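Local coordinates for protein transmembrane oligosaccharyl transferase (Archaeoglobus fulgidus, PDB 3WAJ) that is a membrane protein of the STT3/AglB family that joins an N-terminal GT-C-clan region, where a zinc ion is bound, to a folded C-terminal region, at residues S585-A590 / S691-I696; W625-L630 / E634-G639; R668-L673 / V745-A750. All coordinates share one frame; numbering follows the deposited sequence.

Contact 1 (S585-A590 / S691-I696); sequences SSFFTA and SHYRMI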
loop_
_atom_site.group_PDB
_atom_site.type_symbol
_atom_site.label_atom_id
_atom_site.label_comp_id
_atom_site.label_asym_id
_atom_site.label_seq_id
_atom_site.Cartn_x
_atom_site.Cartn_y
_atom_site.Cartn_z
ATOM N N SER A 585 0.927 3.446 16.604
ATOM C CA SER A 585 0.909 2.213 17.383
ATOM C C SER A 585 0.972 2.509 18.878
ATOM O O SER A 585 0.390 1.796 19.690
ATOM C CB SER A 585 2.028 1.246 16.960
ATOM O OG SER A 585 3.299 1.709 17.367
ATOM N N SER A 586 1.659 3.578 19.246
ATOM C CA SER A 586 1.846 3.889 20.664
ATOM C C SER A 586 0.614 4.609 21.196
ATOM O O SER A 586 0.355 4.625 22.401
ATOM C CB SER A 586 3.105 4.733 20.872
ATOM O OG SER A 586 3.197 5.730 19.877
ATOM N N PHE A 587 -0.156 5.206 20.292
ATOM C CA PHE A 587 -1.417 5.790 20.712
ATOM C C PHE A 587 -2.449 4.664 20.954
ATOM O O PHE A 587 -2.973 4.524 22.058
ATOM C CB PHE A 587 -1.902 6.843 19.712
ATOM C CG PHE A 587 -3.221 7.462 20.084
ATOM C CD1 PHE A 587 -3.281 8.493 21.005
ATOM C CD2 PHE A 587 -4.413 6.994 19.529
ATOM C CE1 PHE A 587 -4.508 9.060 21.376
ATOM C CE2 PHE A 587 -5.644 7.556 19.887
ATOM C CZ PHE A 587 -5.690 8.586 20.811
ATOM N N PHE A 588 -2.700 3.835 19.945
ATOM C CA PHE A 588 -3.792 2.843 20.027
ATOM C C PHE A 588 -3.571 1.652 20.950
ATOM O O PHE A 588 -4.541 1.019 21.380
ATOM C CB PHE A 588 -4.229 2.357 18.635
ATOM C CG PHE A 588 -4.813 3.449 17.779
ATOM C CD1 PHE A 588 -6.103 3.918 18.008
ATOM C CD2 PHE A 588 -4.063 4.029 16.757
ATOM C CE1 PHE A 588 -6.650 4.953 17.223
ATOM C CE2 PHE A 588 -4.589 5.068 15.967
ATOM C CZ PHE A 588 -5.882 5.532 16.200
ATOM N N THR A 589 -2.315 1.338 21.260
ATOM C CA THR A 589 -2.065 0.241 22.197
ATOM C C THR A 589 -1.710 0.759 23.577
ATOM O O THR A 589 -1.257 -0.004 24.439
ATOM C CB THR A 589 -0.921 -0.660 21.756
ATOM O OG1 THR A 589 0.292 0.083 21.853
ATOM C CG2 THR A 589 -1.127 -1.176 20.316
ATOM N N ALA A 590 -1.870 2.065 23.765
ATOM C CA ALA A 590 -1.545 2.689 25.041
ATOM C C ALA A 590 -2.515 2.162 26.093
ATOM O O ALA A 590 -3.744 2.133 25.882
ATOM C CB ALA A 590 -1.626 4.196 24.941
ATOM N N SER A 691 -11.457 10.786 29.433
ATOM C CA SER A 691 -11.701 12.164 29.862
ATOM C C SER A 691 -11.598 13.182 28.741
ATOM O O SER A 691 -12.275 14.211 28.769
ATOM C CB SER A 691 -10.719 12.548 30.963
ATOM O OG SER A 691 -11.046 11.902 32.164
ATOM N N HIS A 692 -10.750 12.880 27.761
ATOM C CA HIS A 692 -10.318 13.846 26.760
ATOM C C HIS A 692 -10.731 13.473 25.342
ATOM O O HIS A 692 -10.204 14.023 24.376
ATOM C CB HIS A 692 -8.795 13.991 26.817
ATOM C CG HIS A 692 -8.289 14.438 28.153
ATOM N ND1 HIS A 692 -8.461 15.726 28.619
ATOM C CD2 HIS A 692 -7.639 13.766 29.132
ATOM C CE1 HIS A 692 -7.928 15.829 29.823
ATOM N NE2 HIS A 692 -7.426 14.653 30.158
ATOM N N TYR A 693 -11.663 12.534 25.210
ATOM C CA TYR A 693 -12.124 12.107 23.885
ATOM C C TYR A 693 -13.630 11.960 23.896
ATOM O O TYR A 693 -14.191 11.494 24.882
ATOM C CB TYR A 693 -11.462 10.776 23.486
ATOM C CG TYR A 693 -9.972 10.900 23.429
ATOM C CD1 TYR A 693 -9.334 11.131 22.233
ATOM C CD2 TYR A 693 -9.206 10.841 24.582
ATOM C CE1 TYR A 693 -7.961 11.286 22.175
ATOM C CE2 TYR A 693 -7.822 11.009 24.538
ATOM C CZ TYR A 693 -7.214 11.222 23.333
ATOM O OH TYR A 693 -5.851 11.379 23.278
ATOM N N ARG A 694 -14.286 12.364 22.809
ATOM C CA ARG A 694 -15.743 12.195 22.664
ATOM C C ARG A 694 -15.989 11.700 21.253
ATOM O O ARG A 694 -15.231 12.042 20.336
ATOM C CB ARG A 694 -16.492 13.523 22.909
ATOM C CG ARG A 694 -15.970 14.722 22.095
ATOM C CD ARG A 694 -16.849 15.933 22.284
ATOM N NE ARG A 694 -16.420 17.107 21.521
ATOM C CZ ARG A 694 -16.983 18.312 21.617
ATOM N NH1 ARG A 694 -17.993 18.508 22.448
ATOM N NH2 ARG A 694 -16.534 19.317 20.890
ATOM N N MET A 695 -17.016 10.884 21.060
ATOM C CA MET A 695 -17.364 10.479 19.707
ATOM C C MET A 695 -18.096 11.646 19.050
ATOM O O MET A 695 -18.874 12.343 19.707
ATOM C CB MET A 695 -18.233 9.226 19.744
ATOM C CG MET A 695 -18.751 8.748 18.390
ATOM S SD MET A 695 -19.308 7.049 18.525
ATOM C CE MET A 695 -20.534 7.111 17.292
ATOM N N ILE A 696 -17.838 11.884 17.768
ATOM C CA ILE A 696 -18.541 12.964 17.077
ATOM C C ILE A 696 -19.322 12.480 15.866
ATOM O O ILE A 696 -20.219 13.182 15.379
ATOM C CB ILE A 696 -17.602 14.103 16.666
ATOM C CG1 ILE A 696 -16.514 13.592 15.727
ATOM C CG2 ILE A 696 -16.996 14.755 17.890
ATOM C CD1 ILE A 696 -15.534 14.678 15.295
#

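Contact 2 (W625-L630 / E634-G639); sequences WAEGDL and EKYYGG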
loop_
_atom_site.group_PDB
_atom_site.type_symbol
_atom_site.label_atom_id
_atom_site.label_comp_id
_atom_site.label_asym_id
_atom_site.label_seq_id
_atom_site.Cartn_x
_atom_site.Cartn_y
_atom_site.Cartn_z
ATOM N N TRP A 625 4.054 -3.701 16.003
ATOM C CA TRP A 625 4.815 -2.460 15.818
ATOM C C TRP A 625 5.113 -1.751 17.146
ATOM O O TRP A 625 6.216 -1.233 17.352
ATOM C CB TRP A 625 4.059 -1.486 14.900
ATOM C CG TRP A 625 4.143 -1.776 13.419
ATOM C CD1 TRP A 625 3.254 -2.508 12.672
ATOM C CD2 TRP A 625 5.153 -1.321 12.505
ATOM N NE1 TRP A 625 3.656 -2.540 11.358
ATOM C CE2 TRP A 625 4.814 -1.821 11.226
ATOM C CE3 TRP A 625 6.308 -0.540 12.643
ATOM C CZ2 TRP A 625 5.596 -1.563 10.082
ATOM C CZ3 TRP A 625 7.089 -0.285 11.505
ATOM C CH2 TRP A 625 6.726 -0.794 10.246
ATOM N N ALA A 626 4.114 -1.711 18.031
ATOM C CA ALA A 626 4.244 -0.989 19.296
ATOM C C ALA A 626 5.281 -1.651 20.190
ATOM O O ALA A 626 6.064 -0.974 20.846
ATOM C CB ALA A 626 2.879 -0.882 20.033
ATOM N N GLU A 627 5.262 -2.981 20.212
ATOM C CA GLU A 627 6.072 -3.751 21.152
ATOM C C GLU A 627 7.460 -4.103 20.631
ATOM O O GLU A 627 8.393 -4.221 21.417
ATOM C CB GLU A 627 5.346 -5.037 21.573
ATOM C CG GLU A 627 3.997 -4.815 22.238
ATOM C CD GLU A 627 4.108 -4.138 23.587
ATOM O OE1 GLU A 627 5.204 -4.178 24.173
ATOM O OE2 GLU A 627 3.093 -3.575 24.065
ATOM N N GLY A 628 7.591 -4.290 19.320
ATOM C CA GLY A 628 8.875 -4.630 18.732
ATOM C C GLY A 628 8.994 -6.049 18.191
ATOM O O GLY A 628 9.886 -6.340 17.390
ATOM N N ASP A 629 8.110 -6.943 18.624
ATOM C CA ASP A 629 8.137 -8.318 18.133
ATOM C C ASP A 629 6.817 -9.054 18.323
ATOM O O ASP A 629 5.879 -8.527 18.925
ATOM C CB ASP A 629 9.285 -9.120 18.775
ATOM C CG ASP A 629 9.141 -9.275 20.291
ATOM O OD1 ASP A 629 8.010 -9.414 20.810
ATOM O OD2 ASP A 629 10.188 -9.268 20.971
ATOM N N LEU A 630 6.763 -10.288 17.835
ATOM C CA LEU A 630 5.549 -11.084 17.926
ATOM C C LEU A 630 5.213 -11.613 19.333
ATOM O O LEU A 630 4.043 -11.571 19.732
ATOM C CB LEU A 630 5.595 -12.210 16.901
ATOM C CG LEU A 630 6.063 -11.694 15.547
ATOM C CD1 LEU A 630 6.621 -12.839 14.717
ATOM C CD2 LEU A 630 4.936 -10.983 14.806
ATOM N N GLU A 634 1.637 -10.996 21.855
ATOM C CA GLU A 634 0.766 -12.105 22.223
ATOM C C GLU A 634 0.092 -11.954 23.592
ATOM O O GLU A 634 -0.835 -12.694 23.920
ATOM C CB GLU A 634 1.501 -13.440 22.087
ATOM C CG GLU A 634 1.640 -13.901 20.629
ATOM C CD GLU A 634 0.327 -14.429 20.045
ATOM O OE1 GLU A 634 -0.611 -14.699 20.827
ATOM O OE2 GLU A 634 0.231 -14.581 18.804
ATOM N N LYS A 635 0.547 -10.990 24.379
ATOM C CA LYS A 635 -0.060 -10.719 25.674
ATOM C C LYS A 635 -1.414 -10.020 25.517
ATOM O O LYS A 635 -2.159 -9.853 26.491
ATOM C CB LYS A 635 0.875 -9.863 26.537
ATOM C CG LYS A 635 0.912 -8.382 26.126
ATOM C CD LYS A 635 1.951 -7.574 26.926
ATOM C CE LYS A 635 1.963 -6.113 26.469
ATOM N NZ LYS A 635 2.541 -5.169 27.479
ATOM N N TYR A 636 -1.734 -9.594 24.299
ATOM C CA TYR A 636 -3.038 -8.977 24.070
ATOM C C TYR A 636 -4.134 -10.032 23.796
ATOM O O TYR A 636 -5.304 -9.694 23.669
ATOM C CB TYR A 636 -2.959 -7.902 22.971
ATOM C CG TYR A 636 -2.154 -6.672 23.383
ATOM C CD1 TYR A 636 -0.850 -6.489 22.947
ATOM C CD2 TYR A 636 -2.702 -5.707 24.222
ATOM C CE1 TYR A 636 -0.110 -5.366 23.326
ATOM C CE2 TYR A 636 -1.972 -4.585 24.615
ATOM C CZ TYR A 636 -0.684 -4.418 24.163
ATOM O OH TYR A 636 0.027 -3.299 24.553
ATOM N N TYR A 637 -3.750 -11.308 23.752
ATOM C CA TYR A 637 -4.683 -12.385 23.409
ATOM C C TYR A 637 -4.739 -13.529 24.422
ATOM O O TYR A 637 -3.740 -13.842 25.072
ATOM C CB TYR A 637 -4.409 -12.897 21.987
ATOM C CG TYR A 637 -4.616 -11.798 20.978
ATOM C CD1 TYR A 637 -5.894 -11.498 20.516
ATOM C CD2 TYR A 637 -3.550 -11.015 20.534
ATOM C CE1 TYR A 637 -6.107 -10.470 19.611
ATOM C CE2 TYR A 637 -3.750 -9.985 19.618
ATOM C CZ TYR A 637 -5.040 -9.719 19.163
ATOM O OH TYR A 637 -5.285 -8.708 18.264
ATOM N N GLY A 638 -5.931 -14.117 24.569
ATOM C CA GLY A 638 -6.173 -15.230 25.476
ATOM C C GLY A 638 -6.469 -16.475 24.671
ATOM O O GLY A 638 -5.684 -16.830 23.772
ATOM N N GLY A 639 -7.598 -17.132 24.956
ATOM C CA GLY A 639 -7.933 -18.370 24.268
ATOM C C GLY A 639 -9.128 -18.330 23.323
ATOM O O GLY A 639 -9.215 -17.492 22.416
#

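Contact 3 (R668-L673 / V745-A750); sequences RIPSEL and VLYKYA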
loop_
_atom_site.group_PDB
_atom_site.type_symbol
_atom_site.label_atom_id
_atom_site.label_comp_id
_atom_site.label_asym_id
_atom_site.label_seq_id
_atom_site.Cartn_x
_atom_site.Cartn_y
_atom_site.Cartn_z
ATOM N N ARG A 668 -9.475 -15.926 18.196
ATOM C CA ARG A 668 -8.740 -15.793 19.442
ATOM C C ARG A 668 -9.313 -14.624 20.254
ATOM O O ARG A 668 -9.402 -13.503 19.755
ATOM C CB ARG A 668 -7.256 -15.578 19.144
ATOM C CG ARG A 668 -6.362 -15.748 20.347
ATOM C CD ARG A 668 -5.252 -16.730 20.074
ATOM N NE ARG A 668 -4.391 -16.855 21.241
ATOM C CZ ARG A 668 -3.164 -16.359 21.317
ATOM N NH1 ARG A 668 -2.637 -15.732 20.273
ATOM N NH2 ARG A 668 -2.462 -16.502 22.431
ATOM N N ILE A 669 -9.719 -14.903 21.492
ATOM C CA ILE A 669 -10.307 -13.891 22.378
ATOM C C ILE A 669 -9.228 -13.009 22.986
ATOM O O ILE A 669 -8.198 -13.519 23.444
ATOM C CB ILE A 669 -11.113 -14.550 23.510
ATOM C CG1 ILE A 669 -12.251 -15.368 22.917
ATOM C CG2 ILE A 669 -11.687 -13.499 24.463
ATOM C CD1 ILE A 669 -13.013 -14.631 21.802
ATOM N N PRO A 670 -9.448 -11.678 22.986
ATOM C CA PRO A 670 -8.437 -10.777 23.574
ATOM C C PRO A 670 -8.276 -11.032 25.068
ATOM O O PRO A 670 -9.234 -11.499 25.703
ATOM C CB PRO A 670 -9.028 -9.385 23.344
ATOM C CG PRO A 670 -9.911 -9.546 22.122
ATOM C CD PRO A 670 -10.517 -10.939 22.278
ATOM N N SER A 671 -7.084 -10.749 25.602
ATOM C CA SER A 671 -6.789 -10.886 27.035
ATOM C C SER A 671 -7.396 -9.704 27.772
ATOM O O SER A 671 -7.952 -8.796 27.141
ATOM C CB SER A 671 -5.278 -10.898 27.274
ATOM O OG SER A 671 -4.724 -9.626 27.014
ATOM N N GLU A 672 -7.278 -9.695 29.097
ATOM C CA GLU A 672 -7.740 -8.552 29.878
ATOM C C GLU A 672 -7.018 -7.271 29.450
ATOM O O GLU A 672 -7.606 -6.182 29.442
ATOM C CB GLU A 672 -7.548 -8.804 31.375
ATOM C CG GLU A 672 -8.401 -7.895 32.258
ATOM C CD GLU A 672 -8.446 -8.355 33.701
ATOM O OE1 GLU A 672 -7.367 -8.614 34.270
ATOM O OE2 GLU A 672 -9.562 -8.467 34.261
ATOM N N LEU A 673 -5.748 -7.411 29.074
ATOM C CA LEU A 673 -4.931 -6.268 28.663
ATOM C C LEU A 673 -5.554 -5.466 27.519
ATOM O O LEU A 673 -5.649 -4.241 27.587
ATOM C CB LEU A 673 -3.549 -6.735 28.254
ATOM C CG LEU A 673 -2.437 -5.980 28.964
ATOM C CD1 LEU A 673 -2.531 -6.210 30.470
ATOM C CD2 LEU A 673 -1.113 -6.457 28.428
ATOM N N VAL A 745 -18.910 -8.267 18.387
ATOM C CA VAL A 745 -19.960 -8.766 19.276
ATOM C C VAL A 745 -19.371 -9.791 20.236
ATOM O O VAL A 745 -19.590 -9.716 21.438
ATOM C CB VAL A 745 -21.170 -9.365 18.501
ATOM C CG1 VAL A 745 -22.080 -10.103 19.441
ATOM C CG2 VAL A 745 -21.960 -8.253 17.798
ATOM N N LEU A 746 -18.592 -10.730 19.711
ATOM C CA LEU A 746 -17.974 -11.730 20.570
ATOM C C LEU A 746 -16.939 -11.132 21.551
ATOM O O LEU A 746 -16.864 -11.542 22.715
ATOM C CB LEU A 746 -17.384 -12.864 19.731
ATOM C CG LEU A 746 -18.429 -13.667 18.945
ATOM C CD1 LEU A 746 -17.781 -14.803 18.135
ATOM C CD2 LEU A 746 -19.493 -14.213 19.891
ATOM N N TYR A 747 -16.149 -10.170 21.086
ATOM C CA TYR A 747 -15.199 -9.472 21.948
ATOM C C TYR A 747 -15.924 -8.877 23.144
ATOM O O TYR A 747 -15.458 -8.989 24.281
ATOM C CB TYR A 747 -14.555 -8.314 21.189
ATOM C CG TYR A 747 -13.406 -8.680 20.302
ATOM C CD1 TYR A 747 -13.175 -9.991 19.928
ATOM C CD2 TYR A 747 -12.528 -7.707 19.856
ATOM C CE1 TYR A 747 -12.097 -10.322 19.118
ATOM C CE2 TYR A 747 -11.442 -8.026 19.051
ATOM C CZ TYR A 747 -11.234 -9.333 18.684
ATOM O OH TYR A 747 -10.165 -9.648 17.864
ATOM N N LYS A 748 -17.058 -8.226 22.870
ATOM C CA LYS A 748 -17.865 -7.588 23.909
ATOM C C LYS A 748 -18.450 -8.615 24.852
ATOM O O LYS A 748 -18.467 -8.419 26.072
ATOM C CB LYS A 748 -19.003 -6.767 23.286
ATOM C CG LYS A 748 -18.519 -5.570 22.531
ATOM C CD LYS A 748 -19.662 -4.772 21.913
ATOM C CE LYS A 748 -19.100 -3.470 21.343
ATOM N NZ LYS A 748 -20.009 -2.790 20.395
ATOM N N TYR A 749 -18.950 -9.703 24.278
ATOM C CA TYR A 749 -19.462 -10.829 25.071
ATOM C C TYR A 749 -18.382 -11.370 26.011
ATOM O O TYR A 749 -18.610 -11.473 27.214
ATOM C CB TYR A 749 -19.980 -11.933 24.149
ATOM C CG TYR A 749 -20.380 -13.208 24.866
ATOM C CD1 TYR A 749 -21.469 -13.237 25.743
ATOM C CD2 TYR A 749 -19.693 -14.398 24.629
ATOM C CE1 TYR A 749 -21.836 -14.411 26.388
ATOM C CE2 TYR A 749 -20.046 -15.578 25.259
ATOM C CZ TYR A 749 -21.117 -15.586 26.141
ATOM O OH TYR A 749 -21.459 -16.774 26.748
ATOM N N ALA A 750 -17.207 -11.682 25.455
ATOM C CA ALA A 750 -16.052 -12.129 26.237
ATOM C C ALA A 750 -15.743 -11.200 27.410
ATOM O O ALA A 750 -15.522 -11.657 28.538
ATOM C CB ALA A 750 -14.839 -12.251 25.353
#

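Contact 1 (S585-A590 / S691-I696)
F587, in the last turn of helix 584-588, and Y693, at the start of strand 693-698, account for all of the 73 Å² buried here. Their backbones stay well separated, with F587 CA and Y693 CA 12.8 Å apart, and the two rings bridge the gap by reaching in from opposite directions. With CG anti to the backbone N (chi1 179°), F587 reaches away from its helix toward the strand. Y693 instead sets CG anti to its carbonyl carbon (chi1 -60°) and brings its hydroxyl end to the phenyl group. Y693 OH arrives at the edge of the F587 ring, close to the ring plane, 3.3 Å from F587 CE1. Beside it, F587 CZ and Y693 CE1 make an apolar contact at 3.8 Å. The ring planes are inclined at 56° in an oblique pairing, with the centroids of the F587 and Y693 rings 5.9 Å apart. The tyrosine hydroxyl is not left to the phenyl edge alone: it hydrogen-bonds E597 on helix 593-602. F587 is also supported from within its own helix, since its CD2 lies 3.7 Å above the plane of the F588 ring, over the centre. The helix ends at T589, whose OG1 (2.8 Å) and N (3.2 Å) both reach back to S585 O, from opposite faces of its plane. Both F587 and Y693 rest on V608 of strand 605-611. The pair thus belongs to the hydrophobic layer of an alpha/beta fold, in which a short helix packs over a mixed sheet and meets an aromatic side chain from the outermost strand 693-698.

Contact 2 (W625-L630 / E634-G639)
E627 faces K635 and Y636 across a tight helix-to-helix turn, in which helix 619-627 ends, G628 takes a positive phi, and D629 N-caps the short helix 630-633 by accepting from L632 N. The carboxylate of E627 and the ring of Y636 approach from opposite directions with their planes 46° apart. E627 OE2 comes to the edge of the tyrosine ring, near its plane, and lies 3.1 Å from Y636 OH, a possible hydrogen bond that competes with a weak one to E591. The same OE2 has a stronger partner in K577, with which it forms a salt bridge, so Y636 OH touches an oxygen already engaged by a lysine. K635 crosses E627 at about a right angle. Its CG lies between the backbone N and the carbonyl carbon (chi1 76°), and the extended chain beyond brings K635 CE to 3.7 Å from E627 OE2. The ammonium adds a long salt bridge, K635 NZ to E627 OE2 at 3.8 Å. K635 CG also sits 4.1 Å above the Y636 ring plane, offset toward the rim, so the two neighbours lie against each other. E634 directs its carboxylate to R668 in a salt bridge. E634 N makes a weak bond of 3.3 Å to L630 O, with an N-H...O angle of 129°, while E634 CG passes 3.5 Å from that same L630 O.

Contact 3 (R668-L673 / V745-A750)
Helix 740-755 is packed against the irregular loop between strand 663-664 and helix 678-684, and the join is made by I669 and P670 on the loop with Y747 and A750 on the helix. The main element is a proline-aromatic CH-pi contact. P670 CG lies 3.6 Å from the centroid of the Y747 ring and only 8° off the ring normal, so the pyrrolidine tip sits squarely over one face. All six ring carbons of Y747 are therefore nearly equidistant from that one methylene. P670 CD shares the face toward one side of the ring, 3.6 Å from Y747 CE1, and the two side chains cross at about a right angle. Y747 has its CG anti to the carbonyl carbon (chi1 -82°), which carries the ring out from the helix with one face against the proline. One turn further along, A750 presents its methyl to I669: I669 CG2, set anti to the backbone N, meets A750 CB at 3.5 Å. The backbones come closest at I669 CA and Y747 CA, 6.6 Å apart. Both I669 and A750 also touch F641 of strand 640-643, which extends the apolar cluster. Y747 O hydrogen-bonds the hydroxyl of Y675, adding a polar tie between the helix and the chain just after the loop segment. No hydrogen bond joins the two segments themselves, so the interface between them is apolar apart from the fringe. At that fringe R668 O approaches the tyrosine ring obliquely, 4.2 Å from Y747 CE1.

In the fold
Contact 2 touches both of the others, while contacts 1 and 3 do not meet. Its centre lies about 14 Å from that of contact 3 and about 19 Å from that of contact 1. Toward contact 1, A626 CB packs 3.3 Å from T589 OG1, and K577, which also serves contact 2, hydrogen-bonds T589 O. Toward contact 3, G638 N probably hydrogen-bonds I669 O at 2.6 Å, and K635 CD meets L673 CD2 at 3.6 Å. The nearest atoms of contacts 1 and 3 are about 7 Å apart, yet their segments alternate along the chain. The zinc ligands D47, D161 and H163 all lie in the N-terminal region, outside these three contacts.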